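PDB 6INX: N-acetylglucosaminidase from Paenibacillus barengoltzii, which probably hydrolyses N-acetylglucosaminyl linkages in glycans as a glycoside hydrolase of family 18. Local coordinates for residues Ile30-Gly35 / Gln48-Leu53; Pro263-Thr266 / Tyr272-Arg275; Tyr308-Val313 / Asp336-Gly341. All blocks are in the same frame, centred on the assembly; numbering follows the deposited sequence.

Interaction 1 (Ile30-Gly35 / Gln48-Leu53); sequences INIAFG and QNLKLL
The side chain of I32, on strand 29-38, reaches across to L50, in the turn that leads into helix 53-59, and to L53, the first residue of that helix. From its CB the chain forks. CG2 stands anti to the backbone N and passes 4.4 Å from CD2 of L50, a loose flanking approach. CG1 takes the other branch, beside the backbone N, and continues almost fully extended (chi2 179°), which carries CD1 as far from the strand as the residue allows. This methyl does most of the touching. It meets L53 tip to tip, set between the two arms of the leucine fork, with I32 CD1 3.7 Å from L53 CD2 and 3.9 Å from L53 CD1. L50 comes in more loosely, its CD2 lying 4.2 Å from I32 CD1.

Strand 29-38, helix 53-59 and strand 64-70 form a beta-alpha-beta crossover of the TIM barrel that characterises family 18 glycoside hydrolases. The two strands are parallel neighbours in the barrel wall, and I32 points out of that wall toward the start of the helix. Here the turn is drawn into a short 3-10 segment at 50-52, with L52 N bonded to N49 O at 3.0 Å; the two touching leucines are three residues apart, which brings one methyl of L50 and both methyls of L53 to the same isoleucine. I32 also rests on I65 of strand 64-70, while L50 packs on Y101 and L53 on L103.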
loop_
_atom_site.group_PDB
_atom_site.type_symbol
_atom_site.label_atom_id
_atom_site.label_comp_id
_atom_site.label_asym_id
_atom_site.label_seq_id
_atom_site.Cartn_x
_atom_site.Cartn_y
_atom_site.Cartn_z
ATOM N N ILE A 30 -24.364 15.982 -12.194
ATOM C CA ILE A 30 -23.285 16.908 -11.885
ATOM C C ILE A 30 -23.115 16.917 -10.375
ATOM O O ILE A 30 -24.104 16.992 -9.642
ATOM C CB ILE A 30 -23.592 18.325 -12.398
ATOM C CG1 ILE A 30 -23.443 18.385 -13.917
ATOM C CG2 ILE A 30 -22.680 19.351 -11.731
ATOM C CD1 ILE A 30 -23.976 19.683 -14.498
ATOM N N ASN A 31 -21.862 16.816 -9.912
ATOM C CA ASN A 31 -21.509 16.965 -8.500
ATOM C C ASN A 31 -20.827 18.321 -8.332
ATOM O O ASN A 31 -19.725 18.536 -8.851
ATOM C CB ASN A 31 -20.547 15.866 -8.060
ATOM C CG ASN A 31 -21.088 14.471 -8.293
ATOM O OD1 ASN A 31 -20.356 13.584 -8.754
ATOM N ND2 ASN A 31 -22.350 14.255 -7.961
ATOM N N ILE A 32 -21.473 19.238 -7.615
ATOM C CA ILE A 32 -20.931 20.587 -7.474
ATOM C C ILE A 32 -19.921 20.607 -6.331
ATOM O O ILE A 32 -20.265 20.300 -5.190
ATOM C CB ILE A 32 -22.052 21.599 -7.216
ATOM C CG1 ILE A 32 -23.037 21.623 -8.378
ATOM C CG2 ILE A 32 -21.455 22.988 -7.034
ATOM C CD1 ILE A 32 -24.184 22.591 -8.140
ATOM N N ALA A 33 -18.690 21.028 -6.621
ATOM C CA ALA A 33 -17.600 21.018 -5.645
ATOM C C ALA A 33 -17.264 22.446 -5.224
ATOM O O ALA A 33 -16.955 23.280 -6.084
ATOM C CB ALA A 33 -16.369 20.379 -6.288
ATOM N N PHE A 34 -17.296 22.741 -3.917
ATOM C CA PHE A 34 -17.688 21.846 -2.811
ATOM C C PHE A 34 -18.381 22.707 -1.759
ATOM O O PHE A 34 -17.939 23.827 -1.493
ATOM C CB PHE A 34 -16.459 21.314 -2.071
ATOM C CG PHE A 34 -15.755 20.171 -2.739
ATOM C CD1 PHE A 34 -16.378 18.942 -2.882
ATOM C CD2 PHE A 34 -14.440 20.307 -3.171
ATOM C CE1 PHE A 34 -15.712 17.878 -3.481
ATOM C CE2 PHE A 34 -13.772 19.241 -3.765
ATOM C CZ PHE A 34 -14.409 18.030 -3.913
ATOM N N GLY A 35 -19.414 22.182 -1.111
ATOM C CA GLY A 35 -19.802 22.717 0.178
ATOM C C GLY A 35 -18.812 22.319 1.255
ATOM O O GLY A 35 -18.019 21.390 1.095
ATOM N N GLN A 48 -20.800 30.551 -5.482
ATOM C CA GLN A 48 -21.202 31.774 -6.167
ATOM C C GLN A 48 -22.242 31.594 -7.264
ATOM O O GLN A 48 -22.976 32.542 -7.553
ATOM C CB GLN A 48 -19.972 32.489 -6.746
ATOM C CG GLN A 48 -19.163 33.240 -5.697
ATOM C CD GLN A 48 -20.040 33.890 -4.641
ATOM O OE1 GLN A 48 -20.048 33.478 -3.480
ATOM N NE2 GLN A 48 -20.789 34.911 -5.042
ATOM N N ASN A 49 -22.345 30.416 -7.878
ATOM C CA ASN A 49 -23.136 30.260 -9.093
ATOM C C ASN A 49 -24.359 29.366 -8.911
ATOM O O ASN A 49 -24.893 28.847 -9.898
ATOM C CB ASN A 49 -22.256 29.755 -10.239
ATOM C CG ASN A 49 -21.237 30.779 -10.677
ATOM O OD1 ASN A 49 -21.580 31.924 -10.967
ATOM N ND2 ASN A 49 -19.977 30.374 -10.737
ATOM N N LEU A 50 -24.835 29.197 -7.674
ATOM C CA LEU A 50 -25.944 28.284 -7.432
ATOM C C LEU A 50 -27.256 28.780 -8.026
ATOM O O LEU A 50 -28.171 27.971 -8.224
ATOM C CB LEU A 50 -26.093 28.010 -5.934
ATOM C CG LEU A 50 -24.884 27.373 -5.230
ATOM C CD1 LEU A 50 -25.267 26.945 -3.822
ATOM C CD2 LEU A 50 -24.325 26.193 -6.023
ATOM N N LYS A 51 -27.365 30.077 -8.322
ATOM C CA LYS A 51 -28.563 30.602 -8.971
ATOM C C LYS A 51 -28.686 30.157 -10.421
ATOM O O LYS A 51 -29.766 30.303 -11.006
ATOM C CB LYS A 51 -28.589 32.132 -8.902
ATOM C CG LYS A 51 -28.684 32.700 -7.496
ATOM C CD LYS A 51 -29.756 32.009 -6.679
ATOM C CE LYS A 51 -30.451 32.991 -5.744
ATOM N NZ LYS A 51 -29.653 34.233 -5.544
ATOM N N LEU A 52 -27.617 29.612 -11.004
ATOM C CA LEU A 52 -27.639 29.112 -12.372
ATOM C C LEU A 52 -28.320 27.755 -12.501
ATOM O O LEU A 52 -28.628 27.342 -13.623
ATOM C CB LEU A 52 -26.201 29.028 -12.905
ATOM C CG LEU A 52 -25.960 28.760 -14.391
ATOM C CD1 LEU A 52 -26.687 29.777 -15.261
ATOM C CD2 LEU A 52 -24.471 28.740 -14.702
ATOM N N LEU A 53 -28.576 27.064 -11.391
ATOM C CA LEU A 53 -29.039 25.681 -11.479
ATOM C C LEU A 53 -30.376 25.496 -12.191
ATOM O O LEU A 53 -30.481 24.556 -12.998
ATOM C CB LEU A 53 -29.014 25.012 -10.099
ATOM C CG LEU A 53 -27.670 25.040 -9.370
ATOM C CD1 LEU A 53 -27.777 24.203 -8.103
ATOM C CD2 LEU A 53 -26.527 24.557 -10.261
#

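Interaction 2 (Pro263-Thr266 / Tyr272-Arg275); sequences PDFT and YIDR
P263 and Y272 have the nearest backbones across this contact, CA to CA 8.6 Å, one just before helix 265-272 and the other where a type II turn begins, closed by R275 N bonding Y272 O at 3.3 Å. The proline lays its CG over one face of the Y272 ring, a CH-pi contact with CG 3.7 Å from the ring centroid and 27° off the ring normal. CG is displaced toward the rim, nearest to Y272 CE1 at 3.4 Å, and the two side chains cross at about a right angle. Replacing Y272 by an alanine would probably uncover the side of the P263 ring that it packs on and leave F278 without its edge-to-face partner. Beside this pair, F265 starts off away from the turn, but with CG anti to the backbone N (chi1 -170°) its ring swings back, and CE1 meets CD1 of I273 at 4.2 Å. At the helix start D264 is the N-cap, its OD1 accepting from E267 N. The strand, helix and turn belong to the region built round a five-stranded antiparallel sheet, consistent with the alpha+beta insertion of many family 18 enzymes. Helix 265-272 joins its outermost strands, 260-264 and 279-283; Y272 and I273 rest on L291 of strand 288-292, and F265 reaches R333 and L334 of helix 333-341.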
loop_
_atom_site.group_PDB
_atom_site.type_symbol
_atom_site.label_atom_id
_atom_site.label_comp_id
_atom_site.label_asym_id
_atom_site.label_seq_id
_atom_site.Cartn_x
_atom_site.Cartn_y
_atom_site.Cartn_z
ATOM N N PRO A 263 0.316 17.872 -14.872
ATOM C CA PRO A 263 -0.537 18.701 -15.727
ATOM C C PRO A 263 -1.942 18.123 -15.851
ATOM O O PRO A 263 -2.153 16.910 -15.795
ATOM C CB PRO A 263 0.192 18.673 -17.078
ATOM C CG PRO A 263 1.621 18.304 -16.737
ATOM C CD PRO A 263 1.528 17.393 -15.562
ATOM N N ASP A 264 -2.924 19.011 -16.016
ATOM C CA ASP A 264 -4.248 18.527 -16.379
ATOM C C ASP A 264 -4.257 18.062 -17.831
ATOM O O ASP A 264 -3.281 18.230 -18.572
ATOM C CB ASP A 264 -5.343 19.558 -16.075
ATOM C CG ASP A 264 -5.228 20.836 -16.895
ATOM O OD1 ASP A 264 -4.501 20.886 -17.905
ATOM O OD2 ASP A 264 -5.902 21.819 -16.514
ATOM N N PHE A 265 -5.369 17.457 -18.249
ATOM C CA PHE A 265 -5.392 16.903 -19.598
ATOM C C PHE A 265 -5.213 17.984 -20.661
ATOM O O PHE A 265 -4.574 17.741 -21.688
ATOM C CB PHE A 265 -6.640 16.062 -19.859
ATOM C CG PHE A 265 -6.571 15.303 -21.150
ATOM C CD1 PHE A 265 -5.831 14.139 -21.238
ATOM C CD2 PHE A 265 -7.198 15.781 -22.288
ATOM C CE1 PHE A 265 -5.738 13.439 -22.425
ATOM C CE2 PHE A 265 -7.113 15.084 -23.486
ATOM C CZ PHE A 265 -6.380 13.912 -23.550
ATOM N N THR A 266 -5.781 19.175 -20.443
ATOM C CA THR A 266 -5.534 20.291 -21.361
ATOM C C THR A 266 -4.042 20.487 -21.598
ATOM O O THR A 266 -3.579 20.551 -22.746
ATOM C CB THR A 266 -6.118 21.579 -20.780
ATOM O OG1 THR A 266 -7.488 21.373 -20.437
ATOM C CG2 THR A 266 -5.997 22.725 -21.797
ATOM N N TYR A 272 2.763 17.861 -23.497
ATOM C CA TYR A 272 3.493 16.693 -23.004
ATOM C C TYR A 272 3.322 15.436 -23.836
ATOM O O TYR A 272 4.290 14.691 -24.008
ATOM C CB TYR A 272 3.080 16.377 -21.555
ATOM C CG TYR A 272 3.595 17.360 -20.532
ATOM C CD1 TYR A 272 2.926 18.560 -20.290
ATOM C CD2 TYR A 272 4.744 17.090 -19.798
ATOM C CE1 TYR A 272 3.388 19.459 -19.346
ATOM C CE2 TYR A 272 5.214 17.988 -18.847
ATOM C CZ TYR A 272 4.529 19.168 -18.622
ATOM O OH TYR A 272 4.968 20.084 -17.693
ATOM N N ILE A 273 2.121 15.145 -24.332
ATOM C CA ILE A 273 1.885 13.855 -24.977
ATOM C C ILE A 273 2.650 13.826 -26.295
ATOM O O ILE A 273 2.343 14.590 -27.215
ATOM C CB ILE A 273 0.392 13.578 -25.190
ATOM C CG1 ILE A 273 -0.333 13.483 -23.843
ATOM C CG2 ILE A 273 0.217 12.289 -25.995
ATOM C CD1 ILE A 273 -1.852 13.422 -23.965
ATOM N N ASP A 274 3.652 12.951 -26.383
ATOM C CA ASP A 274 4.509 12.833 -27.567
ATOM C C ASP A 274 5.077 14.184 -28.008
ATOM O O ASP A 274 5.097 14.527 -29.194
ATOM C CB ASP A 274 3.803 12.092 -28.699
ATOM C CG ASP A 274 3.649 10.621 -28.403
ATOM O OD1 ASP A 274 4.628 10.018 -27.894
ATOM O OD2 ASP A 274 2.572 10.056 -28.682
ATOM N N ARG A 275 5.563 14.947 -27.035
ATOM C CA ARG A 275 6.074 16.291 -27.267
ATOM C C ARG A 275 7.107 16.617 -26.196
ATOM O O ARG A 275 7.075 16.061 -25.096
ATOM C CB ARG A 275 4.931 17.313 -27.197
ATOM C CG ARG A 275 5.282 18.705 -27.700
ATOM C CD ARG A 275 4.043 19.591 -27.691
ATOM N NE ARG A 275 2.915 18.885 -28.281
ATOM C CZ ARG A 275 2.540 19.014 -29.549
ATOM N NH1 ARG A 275 3.199 19.836 -30.356
ATOM N NH2 ARG A 275 1.510 18.315 -30.007
#

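Interaction 3 (Tyr308-Val313 / Asp336-Gly341); sequences YKCDYV and DALYQG
C310 lies against the flat carbonyl group of G341: its CB sits over one face of the C=O, 3.4 Å from G341 O and 3.7 Å from G341 C, while the same oxygen accepts a hydrogen bond from K314 NZ. The two helices, 303-316 and 333-341, belong to the outer layer of the TIM barrel and follow one another along the chain with barrel strand 320-324 between them. They come close at this point, with C310 CA only 5.3 Å from G341 CA. Such an approach depends on the absence of a side chain at G341, since a CB there would point toward C310 and clash with its sulfur. The thiol is placed by its torsion: SG is anti to the carbonyl carbon of C310 (chi1 -69°), which turns it toward the last turn of helix 333-341. L338, one turn before G341, is the second residue of that helix to touch C310, and L342 is a further neighbour. The CG of L338 is anti to the backbone N (chi1 -158°), and that sends the methyl fork toward strand 320-324, onto V321 and F323, and onto I306 of helix 303-316. V313 leans on V321 as well, so both helices share that strand residue. Within helix 333-341, SG of C310 lies 3.8 Å from L338 CD1 and 3.9 Å from G341 CA.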
loop_
_atom_site.group_PDB
_atom_site.type_symbol
_atom_site.label_atom_id
_atom_site.label_comp_id
_atom_site.label_asym_id
_atom_site.label_seq_id
_atom_site.Cartn_x
_atom_site.Cartn_y
_atom_site.Cartn_z
ATOM N N TYR A 308 -11.749 1.607 -22.271
ATOM C CA TYR A 308 -11.613 0.355 -21.538
ATOM C C TYR A 308 -12.407 0.384 -20.236
ATOM O O TYR A 308 -13.031 -0.615 -19.863
ATOM C CB TYR A 308 -10.139 0.043 -21.264
ATOM C CG TYR A 308 -9.427 -0.649 -22.410
ATOM C CD1 TYR A 308 -9.664 -1.990 -22.689
ATOM C CD2 TYR A 308 -8.508 0.036 -23.195
ATOM C CE1 TYR A 308 -9.011 -2.630 -23.736
ATOM C CE2 TYR A 308 -7.845 -0.597 -24.247
ATOM C CZ TYR A 308 -8.109 -1.926 -24.508
ATOM O OH TYR A 308 -7.459 -2.567 -25.549
ATOM N N LYS A 309 -12.413 1.523 -19.542
ATOM C CA LYS A 309 -13.192 1.632 -18.311
ATOM C C LYS A 309 -14.685 1.487 -18.583
ATOM O O LYS A 309 -15.401 0.835 -17.816
ATOM C CB LYS A 309 -12.894 2.963 -17.619
ATOM C CG LYS A 309 -11.486 3.052 -17.014
ATOM C CD LYS A 309 -11.291 4.341 -16.220
ATOM C CE LYS A 309 -9.890 4.388 -15.605
ATOM N NZ LYS A 309 -9.653 5.595 -14.746
ATOM N N CYS A 310 -15.165 2.068 -19.688
ATOM C CA CYS A 310 -16.580 1.955 -20.039
ATOM C C CYS A 310 -16.956 0.522 -20.396
ATOM O O CYS A 310 -18.007 0.027 -19.966
ATOM C CB CYS A 310 -16.907 2.890 -21.201
ATOM S SG CYS A 310 -16.829 4.636 -20.794
ATOM N N ASP A 311 -16.112 -0.161 -21.180
ATOM C CA ASP A 311 -16.373 -1.561 -21.504
ATOM C C ASP A 311 -16.427 -2.412 -20.244
ATOM O O ASP A 311 -17.228 -3.350 -20.153
ATOM C CB ASP A 311 -15.286 -2.112 -22.433
ATOM C CG ASP A 311 -15.242 -1.414 -23.783
ATOM O OD1 ASP A 311 -16.251 -0.801 -24.185
ATOM O OD2 ASP A 311 -14.190 -1.490 -24.452
ATOM N N TYR A 312 -15.562 -2.110 -19.267
ATOM C CA TYR A 312 -15.561 -2.837 -18.001
ATOM C C TYR A 312 -16.859 -2.607 -17.238
ATOM O O TYR A 312 -17.430 -3.546 -16.671
ATOM C CB TYR A 312 -14.352 -2.384 -17.172
ATOM C CG TYR A 312 -14.196 -3.050 -15.814
ATOM C CD1 TYR A 312 -14.735 -2.473 -14.658
ATOM C CD2 TYR A 312 -13.470 -4.226 -15.679
ATOM C CE1 TYR A 312 -14.584 -3.079 -13.417
ATOM C CE2 TYR A 312 -13.313 -4.837 -14.435
ATOM C CZ TYR A 312 -13.867 -4.256 -13.313
ATOM O OH TYR A 312 -13.707 -4.872 -12.087
ATOM N N VAL A 313 -17.347 -1.367 -17.225
ATOM C CA VAL A 313 -18.610 -1.065 -16.556
ATOM C C VAL A 313 -19.742 -1.885 -17.164
ATOM O O VAL A 313 -20.563 -2.468 -16.447
ATOM C CB VAL A 313 -18.893 0.447 -16.623
ATOM C CG1 VAL A 313 -20.365 0.754 -16.389
ATOM C CG2 VAL A 313 -18.029 1.193 -15.607
ATOM N N ASP A 336 -16.482 13.495 -24.081
ATOM C CA ASP A 336 -17.054 12.849 -25.260
ATOM C C ASP A 336 -16.777 11.347 -25.264
ATOM O O ASP A 336 -17.671 10.541 -25.551
ATOM C CB ASP A 336 -16.493 13.500 -26.522
ATOM C CG ASP A 336 -17.563 13.811 -27.538
ATOM O OD1 ASP A 336 -18.733 13.981 -27.136
ATOM O OD2 ASP A 336 -17.236 13.880 -28.742
ATOM N N ALA A 337 -15.546 10.950 -24.928
ATOM C CA ALA A 337 -15.205 9.533 -24.890
ATOM C C ALA A 337 -16.047 8.785 -23.864
ATOM O O ALA A 337 -16.492 7.656 -24.113
ATOM C CB ALA A 337 -13.716 9.367 -24.581
ATOM N N LEU A 338 -16.274 9.397 -22.697
ATOM C CA LEU A 338 -17.113 8.779 -21.679
ATOM C C LEU A 338 -18.547 8.640 -22.170
ATOM O O LEU A 338 -19.171 7.577 -22.033
ATOM C CB LEU A 338 -17.065 9.630 -20.405
ATOM C CG LEU A 338 -17.420 8.968 -19.085
ATOM C CD1 LEU A 338 -16.473 7.826 -18.851
ATOM C CD2 LEU A 338 -17.313 9.995 -17.960
ATOM N N TYR A 339 -19.090 9.714 -22.746
ATOM C CA TYR A 339 -20.454 9.685 -23.264
ATOM C C TYR A 339 -20.624 8.619 -24.342
ATOM O O TYR A 339 -21.609 7.869 -24.338
ATOM C CB TYR A 339 -20.809 11.068 -23.808
ATOM C CG TYR A 339 -22.147 11.126 -24.498
ATOM C CD1 TYR A 339 -23.327 11.033 -23.771
ATOM C CD2 TYR A 339 -22.231 11.280 -25.874
ATOM C CE1 TYR A 339 -24.556 11.084 -24.397
ATOM C CE2 TYR A 339 -23.453 11.333 -26.509
ATOM C CZ TYR A 339 -24.612 11.236 -25.764
ATOM O OH TYR A 339 -25.837 11.290 -26.391
ATOM N N GLN A 340 -19.671 8.528 -25.270
ATOM C CA GLN A 340 -19.758 7.525 -26.329
ATOM C C GLN A 340 -19.628 6.114 -25.778
ATOM O O GLN A 340 -20.264 5.184 -26.285
ATOM C CB GLN A 340 -18.648 7.749 -27.347
ATOM C CG GLN A 340 -18.737 9.033 -28.110
ATOM C CD GLN A 340 -17.437 9.321 -28.827
ATOM O OE1 GLN A 340 -16.485 8.535 -28.743
ATOM N NE2 GLN A 340 -17.375 10.452 -29.511
ATOM N N GLY A 341 -18.781 5.926 -24.763
ATOM C CA GLY A 341 -18.529 4.596 -24.249
ATOM C C GLY A 341 -19.662 4.014 -23.436
ATOM O O GLY A 341 -19.682 2.800 -23.212
#

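From the N terminus the three contacts follow in series, none nested in or crossing another. Interaction 1 closes the excursion of 12 residues that leaves strand 29-38 and returns at helix 53-59, early in the barrel. Interaction 2 comes much later and spans just helix 265-272 in the antiparallel-sheet region, a part of the chain that departs from the barrel after strand 230-235 and rejoins it with helix 303-316. Interaction 3 then brings the last helix back to helix 303-316 around strand 320-324. Interactions 2 and 3 do not touch, their nearest atoms being about 9 Å apart; helix 333-341 lies between the antiparallel-sheet region and the closing end of the barrel.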